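Local coordinates for amidohydrolase (Chromobacterium violaceum, PDB 2YB1), which hydrolyses the 3'-phosphate of nucleoside 3',5'-bisphosphates, using three manganese ions per subunit, to give nucleoside 5'-phosphates and orthophosphate, at residues A190-I202 against S221-H235. Numbering follows the deposited sequence.
Sequences AHPGRYDMGRTLI and SGSHSLDDMHKFALH. With MN (manganese (II) ion), chain D; PO4 (phosphate ion), chain F.
G193, in the 3-10 turn 192-194, comes within 6.0 Å of D228 (CA to CA) on helix 226-239, where the loops after two neighbouring parallel strands, 186-189 and 216-221, meet at the metal centre of this PHP domain. P192 presses its CB-CG side on one face of F232: CG lies 3.7 Å from the ring centroid, a CH-pi contact to which the rigid pyrrolidine is well suited. G193, having no side chain, lets the backbone itself come against F232 CE2, beside H224 and D228. The backbone N of G193 donates to H224 NE2 at 2.9 Å, 24° out of the imidazole plane; H224 ND1 bonds V219 O, so the histidine probably carries its proton there and ties this turn to strand 216-221. A water donates to both G193 O and D228 OD1, while D228 OD2 and S225 OG complete a capping box at the helix start. Farther along, branched I202 offers methyls to two rings: CG2 stands 3.6 Å from the H235 centroid, over its centre, and CD1 meets the edge of F232. H191 NE2 binds manganese at 2.1 Å, which E64, H75 and phosphate O3 and O4 also bind; chi1 of 55° turns the imidazole away from 221-235 toward the metal, while CB stays beside S221 OG and S223 CB. The guanidinium of R194 lies over the H191 ring, its long chain bending past S223 CB to reach the phosphate. R194 NH1 makes a weak bond to S223 OG and a nearly straight one (170°) to phosphate O1, in the guanidinium plane at 2.9 Å.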
# COMPACT_ATOMS: atom_id res chain seq x y z
N ALA A 190 0.23 7.75 0.26
CA ALA A 190 1.26 6.82 -0.18
C ALA A 190 1.84 7.24 -1.53
O ALA A 190 1.14 7.81 -2.37
CB ALA A 190 0.68 5.40 -0.27
N HIS A 191 3.14 7.01 -1.69
CA HIS A 191 3.84 7.17 -2.97
C HIS A 191 3.28 8.28 -3.86
O HIS A 191 2.86 8.04 -4.99
CB HIS A 191 3.94 5.82 -3.72
CG HIS A 191 2.62 5.15 -3.94
ND1 HIS A 191 1.60 5.73 -4.67
CD2 HIS A 191 2.15 3.94 -3.53
CE1 HIS A 191 0.57 4.91 -4.69
NE2 HIS A 191 0.88 3.82 -4.01
N PRO A 192 3.31 9.53 -3.36
CA PRO A 192 2.72 10.67 -4.08
C PRO A 192 3.36 10.94 -5.45
O PRO A 192 2.72 11.50 -6.33
CB PRO A 192 2.93 11.84 -3.10
CG PRO A 192 4.10 11.42 -2.24
CD PRO A 192 3.91 9.93 -2.08
N GLY A 193 4.60 10.51 -5.64
CA GLY A 193 5.29 10.72 -6.91
C GLY A 193 4.72 9.91 -8.07
O GLY A 193 5.05 10.18 -9.23
N ARG A 194 3.88 8.93 -7.76
CA ARG A 194 3.26 8.10 -8.78
C ARG A 194 2.00 8.74 -9.38
O ARG A 194 1.54 8.32 -10.44
CB ARG A 194 2.87 6.72 -8.23
CG ARG A 194 4.03 5.85 -7.81
CD ARG A 194 3.97 4.47 -8.49
NE ARG A 194 2.64 3.84 -8.43
CZ ARG A 194 2.34 2.76 -7.72
NH1 ARG A 194 3.28 2.17 -6.98
NH2 ARG A 194 1.11 2.26 -7.74
N TYR A 195 1.44 9.75 -8.71
CA TYR A 195 0.16 10.29 -9.15
C TYR A 195 0.36 11.26 -10.32
O TYR A 195 1.39 11.95 -10.39
CB TYR A 195 -0.54 10.99 -7.99
CG TYR A 195 -0.76 10.10 -6.77
CD1 TYR A 195 -1.10 8.77 -6.91
CD2 TYR A 195 -0.61 10.61 -5.48
CE1 TYR A 195 -1.29 7.96 -5.80
CE2 TYR A 195 -0.80 9.81 -4.36
CZ TYR A 195 -1.15 8.48 -4.53
OH TYR A 195 -1.33 7.66 -3.43
N ASP A 196 -0.61 11.35 -11.23
CA ASP A 196 -0.40 12.27 -12.33
C ASP A 196 -1.00 13.60 -11.89
O ASP A 196 -2.15 13.94 -12.19
CB ASP A 196 -1.12 11.73 -13.57
CG ASP A 196 -1.07 12.68 -14.78
OD1 ASP A 196 -0.04 13.37 -14.99
OD2 ASP A 196 -2.07 12.72 -15.54
N MET A 197 -0.13 14.41 -11.27
CA MET A 197 -0.53 15.64 -10.61
C MET A 197 0.67 16.58 -10.58
O MET A 197 1.78 16.15 -10.27
CB MET A 197 -0.96 15.35 -9.16
CG MET A 197 -2.19 14.44 -9.01
SD MET A 197 -2.60 14.19 -7.27
CE MET A 197 -3.95 13.02 -7.38
N GLY A 198 0.43 17.86 -10.83
CA GLY A 198 1.47 18.86 -10.73
C GLY A 198 1.43 19.41 -9.32
O GLY A 198 0.69 18.89 -8.47
N ARG A 199 2.20 20.46 -9.04
CA ARG A 199 2.28 20.93 -7.66
C ARG A 199 0.95 21.49 -7.16
O ARG A 199 0.70 21.52 -5.96
CB ARG A 199 3.41 21.93 -7.46
CG ARG A 199 3.39 23.12 -8.40
CD ARG A 199 4.57 24.04 -8.06
NE ARG A 199 4.96 24.88 -9.19
CZ ARG A 199 4.54 26.13 -9.35
NH1 ARG A 199 3.71 26.67 -8.46
NH2 ARG A 199 4.95 26.84 -10.39
N THR A 200 0.11 21.93 -8.08
CA THR A 200 -1.19 22.46 -7.68
C THR A 200 -2.17 21.36 -7.22
O THR A 200 -2.81 21.49 -6.18
CB THR A 200 -1.81 23.32 -8.79
OG1 THR A 200 -0.99 24.48 -8.98
CG2 THR A 200 -3.23 23.75 -8.43
N LEU A 201 -2.26 20.28 -8.00
CA LEU A 201 -3.10 19.15 -7.61
C LEU A 201 -2.60 18.46 -6.34
O LEU A 201 -3.39 18.06 -5.49
CB LEU A 201 -3.22 18.14 -8.74
CG LEU A 201 -4.42 18.38 -9.65
CD1 LEU A 201 -4.55 17.25 -10.66
CD2 LEU A 201 -5.70 18.51 -8.82
N ILE A 202 -1.28 18.33 -6.22
CA ILE A 202 -0.69 17.76 -5.01
C ILE A 202 -1.08 18.58 -3.79
O ILE A 202 -1.47 18.04 -2.76
CB ILE A 202 0.86 17.67 -5.09
CG1 ILE A 202 1.30 16.58 -6.08
CG2 ILE A 202 1.45 17.39 -3.71
CD1 ILE A 202 0.96 15.18 -5.63
N SER A 221 10.25 6.33 -0.54
CA SER A 221 9.38 5.28 -1.07
C SER A 221 10.10 4.54 -2.19
O SER A 221 10.85 5.13 -2.97
CB SER A 221 8.06 5.90 -1.56
OG SER A 221 7.38 5.04 -2.45
N GLY A 222 9.90 3.22 -2.24
CA GLY A 222 10.49 2.42 -3.28
C GLY A 222 10.09 2.93 -4.65
O GLY A 222 10.78 2.68 -5.63
N SER A 223 8.98 3.66 -4.69
CA SER A 223 8.45 4.24 -5.93
C SER A 223 8.98 5.66 -6.23
O SER A 223 8.54 6.27 -7.21
CB SER A 223 6.91 4.29 -5.89
OG SER A 223 6.34 3.01 -5.69
N HIS A 224 9.89 6.17 -5.42
CA HIS A 224 10.33 7.55 -5.55
C HIS A 224 11.76 7.67 -6.03
O HIS A 224 12.63 6.88 -5.66
CB HIS A 224 10.20 8.29 -4.21
CG HIS A 224 8.82 8.79 -3.92
ND1 HIS A 224 8.49 9.41 -2.74
CD2 HIS A 224 7.69 8.77 -4.67
CE1 HIS A 224 7.21 9.74 -2.77
NE2 HIS A 224 6.70 9.37 -3.93
N SER A 225 12.02 8.67 -6.87
CA SER A 225 13.38 9.02 -7.19
C SER A 225 13.89 9.95 -6.11
O SER A 225 13.11 10.43 -5.26
CB SER A 225 13.43 9.74 -8.54
OG SER A 225 12.76 10.99 -8.44
N LEU A 226 15.17 10.28 -6.16
CA LEU A 226 15.73 11.21 -5.20
C LEU A 226 15.10 12.59 -5.35
O LEU A 226 14.88 13.28 -4.35
CB LEU A 226 17.26 11.30 -5.32
CG LEU A 226 18.01 10.04 -4.87
CD1 LEU A 226 19.51 10.21 -5.03
CD2 LEU A 226 17.65 9.66 -3.42
N ASP A 227 14.80 12.98 -6.59
CA ASP A 227 14.09 14.24 -6.83
C ASP A 227 12.70 14.21 -6.20
O ASP A 227 12.25 15.21 -5.66
CB ASP A 227 13.96 14.57 -8.33
CG ASP A 227 15.27 15.05 -8.93
OD1 ASP A 227 16.19 15.41 -8.16
OD2 ASP A 227 15.38 15.06 -10.18
N ASP A 228 12.03 13.06 -6.29
CA ASP A 228 10.72 12.89 -5.64
C ASP A 228 10.86 13.11 -4.14
O ASP A 228 10.04 13.80 -3.54
CB ASP A 228 10.12 11.50 -5.89
CG ASP A 228 9.62 11.31 -7.33
OD1 ASP A 228 9.18 12.28 -7.97
OD2 ASP A 228 9.67 10.16 -7.81
N MET A 229 11.87 12.49 -3.53
CA MET A 229 12.06 12.62 -2.09
C MET A 229 12.22 14.07 -1.71
O MET A 229 11.62 14.54 -0.74
CB MET A 229 13.29 11.85 -1.61
CG MET A 229 13.25 10.36 -1.88
SD MET A 229 14.59 9.56 -0.98
CE MET A 229 14.29 10.21 0.66
N HIS A 230 13.06 14.78 -2.46
CA HIS A 230 13.29 16.20 -2.20
C HIS A 230 11.98 17.00 -2.31
O HIS A 230 11.65 17.80 -1.44
CB HIS A 230 14.33 16.74 -3.19
CG HIS A 230 14.54 18.22 -3.11
ND1 HIS A 230 15.42 18.81 -2.22
CD2 HIS A 230 13.99 19.24 -3.82
CE1 HIS A 230 15.40 20.12 -2.39
NE2 HIS A 230 14.55 20.40 -3.35
N LYS A 231 11.25 16.78 -3.39
CA LYS A 231 10.03 17.53 -3.67
C LYS A 231 8.94 17.27 -2.63
O LYS A 231 8.32 18.19 -2.12
CB LYS A 231 9.53 17.18 -5.07
CG LYS A 231 8.31 17.94 -5.49
CD LYS A 231 8.02 17.69 -6.96
CE LYS A 231 7.68 16.24 -7.22
NZ LYS A 231 7.37 16.05 -8.67
N PHE A 232 8.73 16.01 -2.28
CA PHE A 232 7.69 15.70 -1.29
C PHE A 232 8.09 16.03 0.16
O PHE A 232 7.21 16.35 0.99
CB PHE A 232 7.14 14.28 -1.51
CG PHE A 232 6.45 14.15 -2.83
CD1 PHE A 232 5.22 14.76 -3.03
CD2 PHE A 232 7.06 13.52 -3.90
CE1 PHE A 232 4.58 14.69 -4.26
CE2 PHE A 232 6.43 13.44 -5.13
CZ PHE A 232 5.20 14.03 -5.32
N ALA A 233 9.38 16.01 0.47
CA ALA A 233 9.87 16.55 1.74
C ALA A 233 9.45 18.02 1.93
O ALA A 233 9.05 18.42 3.03
CB ALA A 233 11.38 16.42 1.85
N LEU A 234 9.56 18.81 0.87
CA LEU A 234 9.15 20.23 0.90
C LEU A 234 7.63 20.39 1.00
O LEU A 234 7.16 21.22 1.78
CB LEU A 234 9.67 20.99 -0.32
CG LEU A 234 11.19 21.17 -0.40
CD1 LEU A 234 11.56 21.99 -1.63
CD2 LEU A 234 11.70 21.83 0.88
N HIS A 235 6.88 19.61 0.22
CA HIS A 235 5.41 19.62 0.35
C HIS A 235 5.03 19.32 1.79
O HIS A 235 4.15 19.98 2.37
CB HIS A 235 4.75 18.58 -0.56
CG HIS A 235 4.55 19.03 -1.98
ND1 HIS A 235 3.68 20.04 -2.33
CD2 HIS A 235 5.07 18.56 -3.14
CE1 HIS A 235 3.69 20.19 -3.64
NE2 HIS A 235 4.52 19.31 -4.16
MN MN D . -0.16 2.03 -3.48
P PO4 F . 1.18 -0.12 -4.48
O1 PO4 F . 2.31 -0.11 -5.50
O2 PO4 F . 0.98 -1.51 -3.97
O3 PO4 F . 1.53 0.76 -3.29
O4 PO4 F . -0.06 0.41 -5.15
O HOH W 1 7.18 11.55 -9.98